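PDB 4ZGP: translation initiation factor eIF2 assembly protein from Schizosaccharomyces pombe, which acts as an ATP-dependent folding chaperone that binds the gamma subunit of eIF2 and allows it to assemble with the alpha and beta subunits. Local coordinates for residues C32-W37 against E179-E184; P114-S119 against D149-D154; D242-V247 against N260-R265. All coordinates share one frame; numbering follows the deposited sequence.

Contact 1 (C32-W37 against E179-E184); sequences CQFSSW and ELVLKE. With ADP (adenosine-5'-diphosphate), chain C.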
loop_
_atom_site.group_PDB
_atom_site.type_symbol
_atom_site.label_atom_id
_atom_site.label_comp_id
_atom_site.label_asym_id
_atom_site.label_seq_id
_atom_site.Cartn_x
_atom_site.Cartn_y
_atom_site.Cartn_z
ATOM N N CYS A 32 7.316 1.657 -7.061
ATOM C CA CYS A 32 6.206 1.565 -6.118
ATOM C C CYS A 32 6.645 1.236 -4.699
ATOM O O CYS A 32 5.788 1.114 -3.814
ATOM C CB CYS A 32 5.189 0.509 -6.586
ATOM S SG CYS A 32 4.204 1.161 -7.952
ATOM N N GLN A 33 7.945 1.069 -4.474
ATOM C CA GLN A 33 8.410 0.877 -3.098
ATOM C C GLN A 33 8.026 2.075 -2.257
ATOM O O GLN A 33 8.096 3.213 -2.728
ATOM C CB GLN A 33 9.929 0.707 -3.032
ATOM C CG GLN A 33 10.544 -0.460 -3.767
ATOM C CD GLN A 33 12.072 -0.323 -3.782
ATOM O OE1 GLN A 33 12.754 -0.878 -2.937
ATOM N NE2 GLN A 33 12.591 0.458 -4.724
ATOM N N PHE A 34 7.650 1.841 -0.998
ATOM C CA PHE A 34 7.239 2.937 -0.123
ATOM C C PHE A 34 8.283 4.062 -0.071
ATOM O O PHE A 34 7.954 5.236 -0.205
ATOM C CB PHE A 34 6.981 2.416 1.306
ATOM C CG PHE A 34 6.297 3.406 2.179
ATOM C CD1 PHE A 34 4.907 3.450 2.239
ATOM C CD2 PHE A 34 7.033 4.288 2.952
ATOM C CE1 PHE A 34 4.266 4.370 3.043
ATOM C CE2 PHE A 34 6.396 5.218 3.753
ATOM C CZ PHE A 34 5.023 5.264 3.802
ATOM N N SER A 35 9.539 3.692 0.120
ATOM C CA SER A 35 10.588 4.704 0.196
ATOM C C SER A 35 10.673 5.528 -1.095
ATOM O O SER A 35 11.026 6.694 -1.058
ATOM C CB SER A 35 11.945 4.068 0.486
ATOM O OG SER A 35 12.281 3.079 -0.467
ATOM N N SER A 36 10.330 4.931 -2.231
ATOM C CA SER A 36 10.439 5.670 -3.482
ATOM C C SER A 36 9.350 6.729 -3.618
ATOM O O SER A 36 9.594 7.792 -4.161
ATOM C CB SER A 36 10.404 4.717 -4.688
ATOM O OG SER A 36 11.512 3.832 -4.662
ATOM N N TRP A 37 8.144 6.474 -3.142
ATOM C CA TRP A 37 7.125 7.483 -3.382
ATOM C C TRP A 37 6.817 8.323 -2.157
ATOM O O TRP A 37 6.293 9.437 -2.282
ATOM C CB TRP A 37 5.851 6.839 -3.952
ATOM C CG TRP A 37 5.167 5.802 -3.102
ATOM C CD1 TRP A 37 5.276 4.446 -3.216
ATOM C CD2 TRP A 37 4.251 6.040 -2.031
ATOM N NE1 TRP A 37 4.499 3.828 -2.280
ATOM C CE2 TRP A 37 3.853 4.777 -1.535
ATOM C CE3 TRP A 37 3.745 7.193 -1.424
ATOM C CZ2 TRP A 37 2.977 4.632 -0.462
ATOM C CZ3 TRP A 37 2.859 7.046 -0.360
ATOM C CH2 TRP A 37 2.491 5.773 0.110
ATOM N N GLU A 179 12.939 -2.714 3.319
ATOM C CA GLU A 179 12.787 -1.600 4.242
ATOM C C GLU A 179 11.640 -1.920 5.172
ATOM O O GLU A 179 10.695 -2.602 4.781
ATOM C CB GLU A 179 12.532 -0.289 3.484
ATOM C CG GLU A 179 11.301 -0.375 2.587
ATOM C CD GLU A 179 11.293 0.658 1.479
ATOM O OE1 GLU A 179 12.377 0.996 0.972
ATOM O OE2 GLU A 179 10.194 1.118 1.107
ATOM N N LEU A 180 11.749 -1.458 6.410
ATOM C CA LEU A 180 10.673 -1.564 7.364
ATOM C C LEU A 180 9.985 -0.216 7.483
ATOM O O LEU A 180 10.577 0.780 7.909
ATOM C CB LEU A 180 11.193 -2.028 8.735
ATOM C CG LEU A 180 10.147 -1.987 9.847
ATOM C CD1 LEU A 180 8.972 -2.853 9.492
ATOM C CD2 LEU A 180 10.762 -2.438 11.172
ATOM N N VAL A 181 8.718 -0.202 7.102
ATOM C CA VAL A 181 7.925 1.004 7.145
ATOM C C VAL A 181 7.016 0.978 8.357
ATOM O O VAL A 181 6.299 0.017 8.579
ATOM C CB VAL A 181 7.067 1.154 5.856
ATOM C CG1 VAL A 181 6.219 2.408 5.929
ATOM C CG2 VAL A 181 7.968 1.166 4.625
ATOM N N LEU A 182 7.055 2.046 9.134
ATOM C CA LEU A 182 6.111 2.229 10.219
ATOM C C LEU A 182 5.274 3.477 9.938
ATOM O O LEU A 182 5.750 4.607 10.030
ATOM C CB LEU A 182 6.860 2.350 11.562
ATOM C CG LEU A 182 7.739 1.137 11.869
ATOM C CD1 LEU A 182 8.609 1.392 13.092
ATOM C CD2 LEU A 182 6.886 -0.138 12.061
ATOM N N LYS A 183 4.017 3.269 9.570
ATOM C CA LYS A 183 3.100 4.378 9.352
ATOM C C LYS A 183 2.405 4.760 10.625
ATOM O O LYS A 183 1.965 3.884 11.351
ATOM C CB LYS A 183 2.063 3.989 8.300
ATOM C CG LYS A 183 2.765 3.578 7.008
ATOM C CD LYS A 183 1.801 3.233 5.938
ATOM C CE LYS A 183 0.971 2.042 6.327
ATOM N NZ LYS A 183 -0.232 2.054 5.459
ATOM N N GLU A 184 2.256 6.056 10.882
ATOM C CA GLU A 184 1.469 6.467 12.040
ATOM C C GLU A 184 0.053 5.924 11.914
ATOM O O GLU A 184 -0.587 6.099 10.890
ATOM C CB GLU A 184 1.429 7.983 12.189
ATOM C CG GLU A 184 0.524 8.415 13.329
ATOM C CD GLU A 184 0.795 9.822 13.796
ATOM O OE1 GLU A 184 1.784 10.435 13.332
ATOM O OE2 GLU A 184 0.007 10.307 14.634
HETATM P PB ADP C . -2.384 -2.112 0.440
HETATM O O1B ADP C . -2.241 -1.042 -0.632
HETATM O O2B ADP C . -1.288 -3.163 0.408
HETATM O O3B ADP C . -3.816 -2.594 0.540
HETATM P PA ADP C . -2.525 0.059 2.354
HETATM O O1A ADP C . -3.232 0.740 1.208
HETATM O O2A ADP C . -1.338 0.682 3.069
HETATM O O3A ADP C . -2.053 -1.410 1.869
HETATM O "O5'" ADP C . -3.645 -0.245 3.462
HETATM C "C5'" ADP C . -4.215 -1.540 3.650
HETATM C "C4'" ADP C . -5.387 -1.315 4.589
HETATM O "O4'" ADP C . -4.895 -1.092 5.912
HETATM C "C3'" ADP C . -6.151 -0.061 4.196
HETATM O "O3'" ADP C . -7.335 -0.388 3.461
HETATM C "C2'" ADP C . -6.483 0.628 5.503
HETATM O "O2'" ADP C . -7.832 0.363 5.897
HETATM C "C1'" ADP C . -5.544 0.026 6.528
HETATM N N9 ADP C . -4.525 1.054 6.856
HETATM C C8 ADP C . -3.468 1.379 6.081
HETATM N N7 ADP C . -2.724 2.360 6.662
HETATM C C5 ADP C . -3.313 2.675 7.839
HETATM C C6 ADP C . -3.035 3.619 8.946
HETATM N N6 ADP C . -1.947 4.431 8.879
HETATM N N1 ADP C . -3.891 3.638 10.001
HETATM C C2 ADP C . -4.959 2.811 10.044
HETATM N N3 ADP C . -5.272 1.926 9.074
HETATM C C4 ADP C . -4.497 1.810 7.963
#
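Phe34, in the first turn of helix 34-40, lays its ring against Val181 on the middle strand of the antiparallel three-stranded sheet of this ATP-grasp protein. This is the tightly packed part of the contact. With its CG anti to the backbone N (chi1 -168°), Phe34 reaches out to the strand, and Val181 CG1 stands over the middle of its ring, 3.5 Å from the centroid and 12° off the normal, a CH-pi contact. The second methyl, CG2, closes on the root of the ring, 3.7 Å from Phe34 CB, while Val50 and Lys115 pack around the same phenyl group.

Toward the partly exposed side, at Ser35, the link turns polar. The carboxylate of Glu179 receives two bonds: OE2 accepts from Ser35 N at 2.8 Å, 25° out of the carboxylate plane, and OE1 takes the hydroxyl of Ser35, OG, at 2.5 Å through its syn lone pair. A negative group at this start of a helix probably suits the helix dipole, and Lys52 balances it with a salt bridge to OE1. At the other end the packing is looser, with Lys183 CD obliquely 4.0 Å from Phe34 CE1. Beyond it the lysine chain bends toward ADP, where NZ donates to N7 at 2.8 Å and to the phosphate oxygen O2A at 3.0 Å.

Contact 2 (P114-S119 against D149-D154); sequences PKLNWS and DFVAHD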
loop_
_atom_site.group_PDB
_atom_site.type_symbol
_atom_site.label_atom_id
_atom_site.label_comp_id
_atom_site.label_asym_id
_atom_site.label_seq_id
_atom_site.Cartn_x
_atom_site.Cartn_y
_atom_site.Cartn_z
ATOM N N PRO A 114 2.588 -1.337 10.386
ATOM C CA PRO A 114 3.848 -1.706 9.736
ATOM C C PRO A 114 3.648 -2.231 8.325
ATOM O O PRO A 114 2.588 -2.790 8.057
ATOM C CB PRO A 114 4.377 -2.821 10.624
ATOM C CG PRO A 114 3.076 -3.521 11.072
ATOM C CD PRO A 114 2.079 -2.409 11.258
ATOM N N LYS A 115 4.639 -2.070 7.456
ATOM C CA LYS A 115 4.623 -2.758 6.146
ATOM C C LYS A 115 6.072 -2.878 5.665
ATOM O O LYS A 115 6.961 -2.250 6.241
ATOM C CB LYS A 115 3.745 -2.007 5.124
ATOM C CG LYS A 115 4.250 -0.616 4.762
ATOM C CD LYS A 115 3.325 0.126 3.765
ATOM C CE LYS A 115 3.513 -0.412 2.343
ATOM N NZ LYS A 115 2.582 0.216 1.338
ATOM N N LEU A 116 6.338 -3.708 4.657
ATOM C CA LEU A 116 7.653 -3.665 4.027
ATOM C C LEU A 116 7.520 -2.805 2.773
ATOM O O LEU A 116 6.705 -1.880 2.750
ATOM C CB LEU A 116 8.204 -5.059 3.723
ATOM C CG LEU A 116 8.342 -6.007 4.926
ATOM C CD1 LEU A 116 9.113 -7.253 4.542
ATOM C CD2 LEU A 116 8.984 -5.327 6.149
ATOM N N ASN A 117 8.331 -3.071 1.753
ATOM C CA ASN A 117 8.426 -2.119 0.662
ATOM C C ASN A 117 7.107 -1.922 -0.058
ATOM O O ASN A 117 6.832 -0.820 -0.524
ATOM C CB ASN A 117 9.490 -2.535 -0.365
ATOM C CG ASN A 117 10.869 -2.812 0.263
ATOM O OD1 ASN A 117 10.983 -3.540 1.258
ATOM N ND2 ASN A 117 11.918 -2.245 -0.335
ATOM N N TRP A 118 6.297 -2.972 -0.172
ATOM C CA TRP A 118 5.065 -2.821 -0.963
ATOM C C TRP A 118 3.776 -3.139 -0.219
ATOM O O TRP A 118 2.798 -2.412 -0.376
ATOM C CB TRP A 118 5.090 -3.687 -2.228
ATOM C CG TRP A 118 6.256 -3.414 -3.122
ATOM C CD1 TRP A 118 6.345 -2.459 -4.107
ATOM C CD2 TRP A 118 7.506 -4.091 -3.099
ATOM N NE1 TRP A 118 7.594 -2.509 -4.695
ATOM C CE2 TRP A 118 8.317 -3.516 -4.107
ATOM C CE3 TRP A 118 8.020 -5.150 -2.335
ATOM C CZ2 TRP A 118 9.614 -3.947 -4.352
ATOM C CZ3 TRP A 118 9.304 -5.582 -2.585
ATOM C CH2 TRP A 118 10.091 -4.980 -3.589
ATOM N N SER A 119 3.768 -4.213 0.570
ATOM C CA SER A 119 2.507 -4.777 1.050
ATOM C C SER A 119 2.256 -4.592 2.553
ATOM O O SER A 119 3.102 -4.903 3.382
ATOM C CB SER A 119 2.450 -6.269 0.712
ATOM O OG SER A 119 2.744 -6.491 -0.655
ATOM N N ASP A 149 0.900 -13.325 4.537
ATOM C CA ASP A 149 1.197 -13.849 3.196
ATOM C C ASP A 149 1.720 -12.743 2.273
ATOM O O ASP A 149 2.600 -12.968 1.425
ATOM C CB ASP A 149 -0.054 -14.462 2.541
ATOM C CG ASP A 149 -0.631 -15.643 3.323
ATOM O OD1 ASP A 149 0.143 -16.507 3.775
ATOM O OD2 ASP A 149 -1.871 -15.696 3.476
ATOM N N PHE A 150 1.132 -11.556 2.404
ATOM C CA PHE A 150 1.504 -10.430 1.559
ATOM C C PHE A 150 2.937 -10.040 1.826
ATOM O O PHE A 150 3.703 -9.818 0.897
ATOM C CB PHE A 150 0.581 -9.231 1.799
ATOM C CG PHE A 150 -0.829 -9.440 1.321
ATOM C CD1 PHE A 150 -1.080 -10.033 0.098
ATOM C CD2 PHE A 150 -1.905 -9.035 2.092
ATOM C CE1 PHE A 150 -2.390 -10.223 -0.349
ATOM C CE2 PHE A 150 -3.216 -9.230 1.653
ATOM C CZ PHE A 150 -3.455 -9.826 0.432
ATOM N N VAL A 151 3.295 -9.952 3.105
ATOM C CA VAL A 151 4.659 -9.599 3.492
ATOM C C VAL A 151 5.633 -10.660 2.979
ATOM O O VAL A 151 6.698 -10.337 2.459
ATOM C CB VAL A 151 4.787 -9.434 5.035
ATOM C CG1 VAL A 151 6.236 -9.339 5.449
ATOM C CG2 VAL A 151 4.017 -8.201 5.495
ATOM N N ALA A 152 5.237 -11.925 3.097
ATOM C CA ALA A 152 6.040 -13.038 2.606
ATOM C C ALA A 152 6.237 -12.944 1.099
ATOM O O ALA A 152 7.289 -13.314 0.580
ATOM C CB ALA A 152 5.385 -14.382 2.976
ATOM N N HIS A 153 5.223 -12.449 0.399
ATOM C CA HIS A 153 5.353 -12.268 -1.038
ATOM C C HIS A 153 6.367 -11.176 -1.379
ATOM O O HIS A 153 7.132 -11.314 -2.340
ATOM C CB HIS A 153 4.008 -11.940 -1.686
ATOM C CG HIS A 153 4.065 -11.964 -3.180
ATOM N ND1 HIS A 153 4.026 -13.138 -3.906
ATOM C CD2 HIS A 153 4.213 -10.967 -4.084
ATOM C CE1 HIS A 153 4.109 -12.857 -5.194
ATOM N NE2 HIS A 153 4.226 -11.548 -5.329
ATOM N N ASP A 154 6.372 -10.102 -0.592
ATOM C CA ASP A 154 7.379 -9.054 -0.746
ATOM C C ASP A 154 8.784 -9.623 -0.576
ATOM O O ASP A 154 9.710 -9.273 -1.315
ATOM C CB ASP A 154 7.194 -7.941 0.296
ATOM C CG ASP A 154 6.059 -6.971 -0.039
ATOM O OD1 ASP A 154 5.217 -7.254 -0.918
ATOM O OD2 ASP A 154 6.001 -5.921 0.633
HETATM O O HOH W 1 5.273 -6.118 3.370
#
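Asp154 turns its CG beside its own backbone N and opposite the carbonyl carbon (chi1 -78°), which directs the carboxylate from helix 149-157 into the loop at Trp118 and Ser119. Ser119 has a similar torsion (chi1 -51°), placing OG on the side of its own N-H, so that its hydroxyl and its amide can both reach the carboxylate. Ser119 N donates to Asp154 OD2 at 2.8 Å, along the syn lone pair, while Ser119 OG donates to Asp154 OD1 at 2.6 Å, also on the syn side but somewhat out of plane. The preceding amide, Trp118 N, comes to Asp154 OD2 from above the carboxylate plane at 3.1 Å. A water adds a third donor to OD2, 2.8 Å away; it also accepts from Leu116 N and donates to Ser119 O, tying the loop to itself. So many donors probably favour the ionised form of Asp154.

The indole of Trp118 offers its edge to this group, with CE3 3.5 Å from Asp154 CG and the ring and carboxylate planes 87° apart; its NE1 bonds elsewhere, to Val29 O. Apolar contacts complete the join: Leu116 CD1 lies 3.7 Å from Val151 CG1, the two side chains crossing at about a right angle, and Ser119 CB rests on CB of Phe150, a residue whose ring leads away to a cation-pi contact with Lys122. The helix thus holds the loop after strand 112-115 at the ATP site of this ATP-grasp protein, which Lys115, Trp118, Thr120 and Lys122 help to form.

Contact 3 (D242-V247 against N260-R265); sequences DFVFDV and NPFYPR. With ADP (adenosine-5'-diphosphate), chain C.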
loop_
_atom_site.group_PDB
_atom_site.type_symbol
_atom_site.label_atom_id
_atom_site.label_comp_id
_atom_site.label_asym_id
_atom_site.label_seq_id
_atom_site.Cartn_x
_atom_site.Cartn_y
_atom_site.Cartn_z
ATOM N N ASP A 242 1.187 4.532 -16.102
ATOM C CA ASP A 242 0.098 3.707 -15.588
ATOM C C ASP A 242 0.413 3.211 -14.173
ATOM O O ASP A 242 1.486 2.657 -13.929
ATOM C CB ASP A 242 -0.150 2.488 -16.473
ATOM C CG ASP A 242 -0.118 2.806 -17.974
ATOM O OD1 ASP A 242 -0.436 3.936 -18.390
ATOM O OD2 ASP A 242 0.213 1.880 -18.741
ATOM N N PHE A 243 -0.530 3.392 -13.256
ATOM C CA PHE A 243 -0.335 2.923 -11.885
ATOM C C PHE A 243 -1.671 2.949 -11.151
ATOM O O PHE A 243 -2.685 3.368 -11.707
ATOM C CB PHE A 243 0.734 3.783 -11.154
ATOM C CG PHE A 243 0.405 5.265 -11.061
ATOM C CD1 PHE A 243 0.713 6.131 -12.100
ATOM C CD2 PHE A 243 -0.199 5.795 -9.914
ATOM C CE1 PHE A 243 0.440 7.502 -12.008
ATOM C CE2 PHE A 243 -0.485 7.167 -9.817
ATOM C CZ PHE A 243 -0.162 8.019 -10.859
ATOM N N VAL A 244 -1.669 2.481 -9.906
ATOM C CA VAL A 244 -2.892 2.424 -9.112
ATOM C C VAL A 244 -2.612 3.101 -7.782
ATOM O O VAL A 244 -1.637 2.749 -7.151
ATOM C CB VAL A 244 -3.319 0.980 -8.878
ATOM C CG1 VAL A 244 -4.613 0.921 -8.073
ATOM C CG2 VAL A 244 -3.462 0.221 -10.252
ATOM N N PHE A 245 -3.432 4.060 -7.366
ATOM C CA PHE A 245 -3.158 4.696 -6.070
ATOM C C PHE A 245 -4.364 4.578 -5.160
ATOM O O PHE A 245 -5.496 4.587 -5.628
ATOM C CB PHE A 245 -2.680 6.165 -6.240
ATOM C CG PHE A 245 -3.700 7.148 -6.782
ATOM C CD1 PHE A 245 -3.896 7.302 -8.140
ATOM C CD2 PHE A 245 -4.364 8.016 -5.932
ATOM C CE1 PHE A 245 -4.793 8.259 -8.627
ATOM C CE2 PHE A 245 -5.260 8.974 -6.409
ATOM C CZ PHE A 245 -5.485 9.091 -7.748
ATOM N N ASP A 246 -4.111 4.381 -3.857
ATOM C CA ASP A 246 -5.196 4.270 -2.884
ATOM C C ASP A 246 -5.308 5.595 -2.162
ATOM O O ASP A 246 -4.296 6.241 -1.886
ATOM C CB ASP A 246 -4.956 3.134 -1.874
ATOM C CG ASP A 246 -5.030 1.755 -2.518
ATOM O OD1 ASP A 246 -5.638 1.626 -3.602
ATOM O OD2 ASP A 246 -4.473 0.805 -1.953
ATOM N N VAL A 247 -6.535 6.026 -1.894
ATOM C CA VAL A 247 -6.747 7.315 -1.245
ATOM C C VAL A 247 -7.740 7.199 -0.109
ATOM O O VAL A 247 -8.654 6.400 -0.168
ATOM C CB VAL A 247 -7.264 8.366 -2.221
ATOM C CG1 VAL A 247 -6.218 8.669 -3.199
ATOM C CG2 VAL A 247 -8.531 7.882 -2.918
ATOM N N ASN A 260 0.541 1.355 -6.275
ATOM C CA ASN A 260 0.825 -0.008 -6.691
ATOM C C ASN A 260 0.932 -0.121 -8.214
ATOM O O ASN A 260 0.450 0.754 -8.909
ATOM C CB ASN A 260 -0.273 -0.936 -6.202
ATOM C CG ASN A 260 -0.205 -1.156 -4.716
ATOM O OD1 ASN A 260 0.745 -1.746 -4.224
ATOM N ND2 ASN A 260 -1.207 -0.686 -3.998
ATOM N N PRO A 261 1.559 -1.197 -8.724
ATOM C CA PRO A 261 1.676 -1.287 -10.196
ATOM C C PRO A 261 0.346 -1.474 -10.920
ATOM O O PRO A 261 -0.608 -2.007 -10.368
ATOM C CB PRO A 261 2.566 -2.522 -10.393
ATOM C CG PRO A 261 3.362 -2.617 -9.129
ATOM C CD PRO A 261 2.365 -2.240 -8.059
ATOM N N PHE A 262 0.285 -1.006 -12.163
ATOM C CA PHE A 262 -0.882 -1.229 -13.029
ATOM C C PHE A 262 -0.716 -2.625 -13.613
ATOM O O PHE A 262 -0.181 -2.794 -14.707
ATOM C CB PHE A 262 -0.951 -0.161 -14.122
ATOM C CG PHE A 262 -2.253 -0.122 -14.879
ATOM C CD1 PHE A 262 -3.330 0.621 -14.405
ATOM C CD2 PHE A 262 -2.381 -0.787 -16.093
ATOM C CE1 PHE A 262 -4.526 0.682 -15.106
ATOM C CE2 PHE A 262 -3.577 -0.727 -16.809
ATOM C CZ PHE A 262 -4.652 -0.007 -16.314
ATOM N N TYR A 263 -1.140 -3.618 -12.847
ATOM C CA TYR A 263 -0.860 -5.018 -13.158
ATOM C C TYR A 263 -1.768 -5.897 -12.305
ATOM O O TYR A 263 -2.065 -5.546 -11.164
ATOM C CB TYR A 263 0.616 -5.317 -12.903
ATOM C CG TYR A 263 1.048 -6.667 -13.413
ATOM C CD1 TYR A 263 1.226 -6.884 -14.779
ATOM C CD2 TYR A 263 1.262 -7.720 -12.545
ATOM C CE1 TYR A 263 1.616 -8.126 -15.265
ATOM C CE2 TYR A 263 1.649 -8.972 -13.021
ATOM C CZ TYR A 263 1.816 -9.161 -14.385
ATOM O OH TYR A 263 2.207 -10.387 -14.874
ATOM N N PRO A 264 -2.237 -7.040 -12.850
ATOM C CA PRO A 264 -3.285 -7.802 -12.160
ATOM C C PRO A 264 -2.960 -8.285 -10.752
ATOM O O PRO A 264 -3.898 -8.645 -10.055
ATOM C CB PRO A 264 -3.514 -8.998 -13.098
ATOM C CG PRO A 264 -3.247 -8.429 -14.448
ATOM C CD PRO A 264 -2.048 -7.520 -14.233
ATOM N N ARG A 265 -1.703 -8.284 -10.325
ATOM C CA ARG A 265 -1.423 -8.620 -8.931
ATOM C C ARG A 265 -1.922 -7.522 -7.976
ATOM O O ARG A 265 -2.087 -7.736 -6.773
ATOM C CB ARG A 265 0.072 -8.863 -8.725
ATOM C CG ARG A 265 0.378 -9.623 -7.451
ATOM C CD ARG A 265 1.767 -10.224 -7.487
ATOM N NE ARG A 265 1.909 -11.250 -8.516
ATOM C CZ ARG A 265 1.627 -12.539 -8.341
ATOM N NH1 ARG A 265 1.800 -13.388 -9.343
ATOM N NH2 ARG A 265 1.170 -12.985 -7.170
HETATM P PB ADP C . -2.384 -2.112 0.440
HETATM O O1B ADP C . -2.241 -1.042 -0.632
HETATM O O2B ADP C . -1.288 -3.163 0.408
HETATM O O3B ADP C . -3.816 -2.594 0.540
HETATM P PA ADP C . -2.525 0.059 2.354
HETATM O O1A ADP C . -3.232 0.740 1.208
HETATM O O2A ADP C . -1.338 0.682 3.069
HETATM O O3A ADP C . -2.053 -1.410 1.869
HETATM O "O5'" ADP C . -3.645 -0.245 3.462
HETATM C "C5'" ADP C . -4.215 -1.540 3.650
HETATM C "C4'" ADP C . -5.387 -1.315 4.589
HETATM O "O4'" ADP C . -4.895 -1.092 5.912
HETATM C "C3'" ADP C . -6.151 -0.061 4.196
HETATM O "O3'" ADP C . -7.335 -0.388 3.461
HETATM C "C2'" ADP C . -6.483 0.628 5.503
HETATM O "O2'" ADP C . -7.832 0.363 5.897
HETATM C "C1'" ADP C . -5.544 0.026 6.528
HETATM N N9 ADP C . -4.525 1.054 6.856
HETATM C C8 ADP C . -3.468 1.379 6.081
HETATM N N7 ADP C . -2.724 2.360 6.662
HETATM C C5 ADP C . -3.313 2.675 7.839
HETATM C C6 ADP C . -3.035 3.619 8.946
HETATM N N6 ADP C . -1.947 4.431 8.879
HETATM N N1 ADP C . -3.891 3.638 10.001
HETATM C C2 ADP C . -4.959 2.811 10.044
HETATM N N3 ADP C . -5.272 1.926 9.074
HETATM C C4 ADP C . -4.497 1.810 7.963
HETATM O O HOH W 2 2.763 0.718 -12.930
HETATM O O HOH W 3 -2.919 1.111 -4.898
#
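The beta hairpin of strands 243-250 and 253-261, at the edge of the five-stranded sheet of this ATP-grasp fold, is joined here by Val244 and Asn260, an antiparallel hydrogen-bonded pair. Val244 N donates to Asn260 O at 2.9 Å, and Asn260 N returns to Val244 O at 2.7 Å.

Phe262 is the centre of an inverse gamma turn. A first torsion of -168° turns CG away from its own N, and the ring leans back over the start of the first strand: Phe262 CB is 3.6 Å from Asp242 CB, Val244 CG2 approaches Phe262 CD1 obliquely at 4.2 Å, and Phe243 O sits at the ring edge. Trp273 meets the same ring edge-to-face. An alanine here would keep the CB contact, but the loss of the ring is likely to open a gap beside Val244 and leave Trp273 without its aromatic mate. A water bridges the backbones, 2.5 Å from Asp242 O and 3.1 Å from Phe262 N.

On the nucleotide side, Asn260 ND2 donates to a second water at 2.6 Å, which is weakly bonded to Val244 O. Asn260 binds ATP and is inferred to bind magnesium together with Asp258. Asp246 is held by salt bridges from Arg195 to OD1 and from Arg209 to OD2, the latter oxygen lying 3.2 Å from ADP O1B.

In the fold
Contacts 1 and 2 share the three-stranded sheet, their centres about 10 Å apart, and are joined directly: Val181 N lies 2.8 Å from Lys115 O and Phe34 N 2.8 Å from Asn117 O, both probable hydrogen bonds. Contact 3 belongs to the five-stranded sheet, its centre about 16 Å from that of contact 1 and 15 Å from that of contact 2. ADP lies between the two sheets, with contact 1 at the adenine and alpha-phosphate, contact 3 near the beta-phosphate, and the side chain of Ser119 in contact 2 about 5 Å from ADP. Contact 3 also packs directly on the other two: Cys32 SG of contact 1 is 3.5 Å from Asn260 C, and His153 NE2 of contact 2 is 3.5 Å from Arg265 CD.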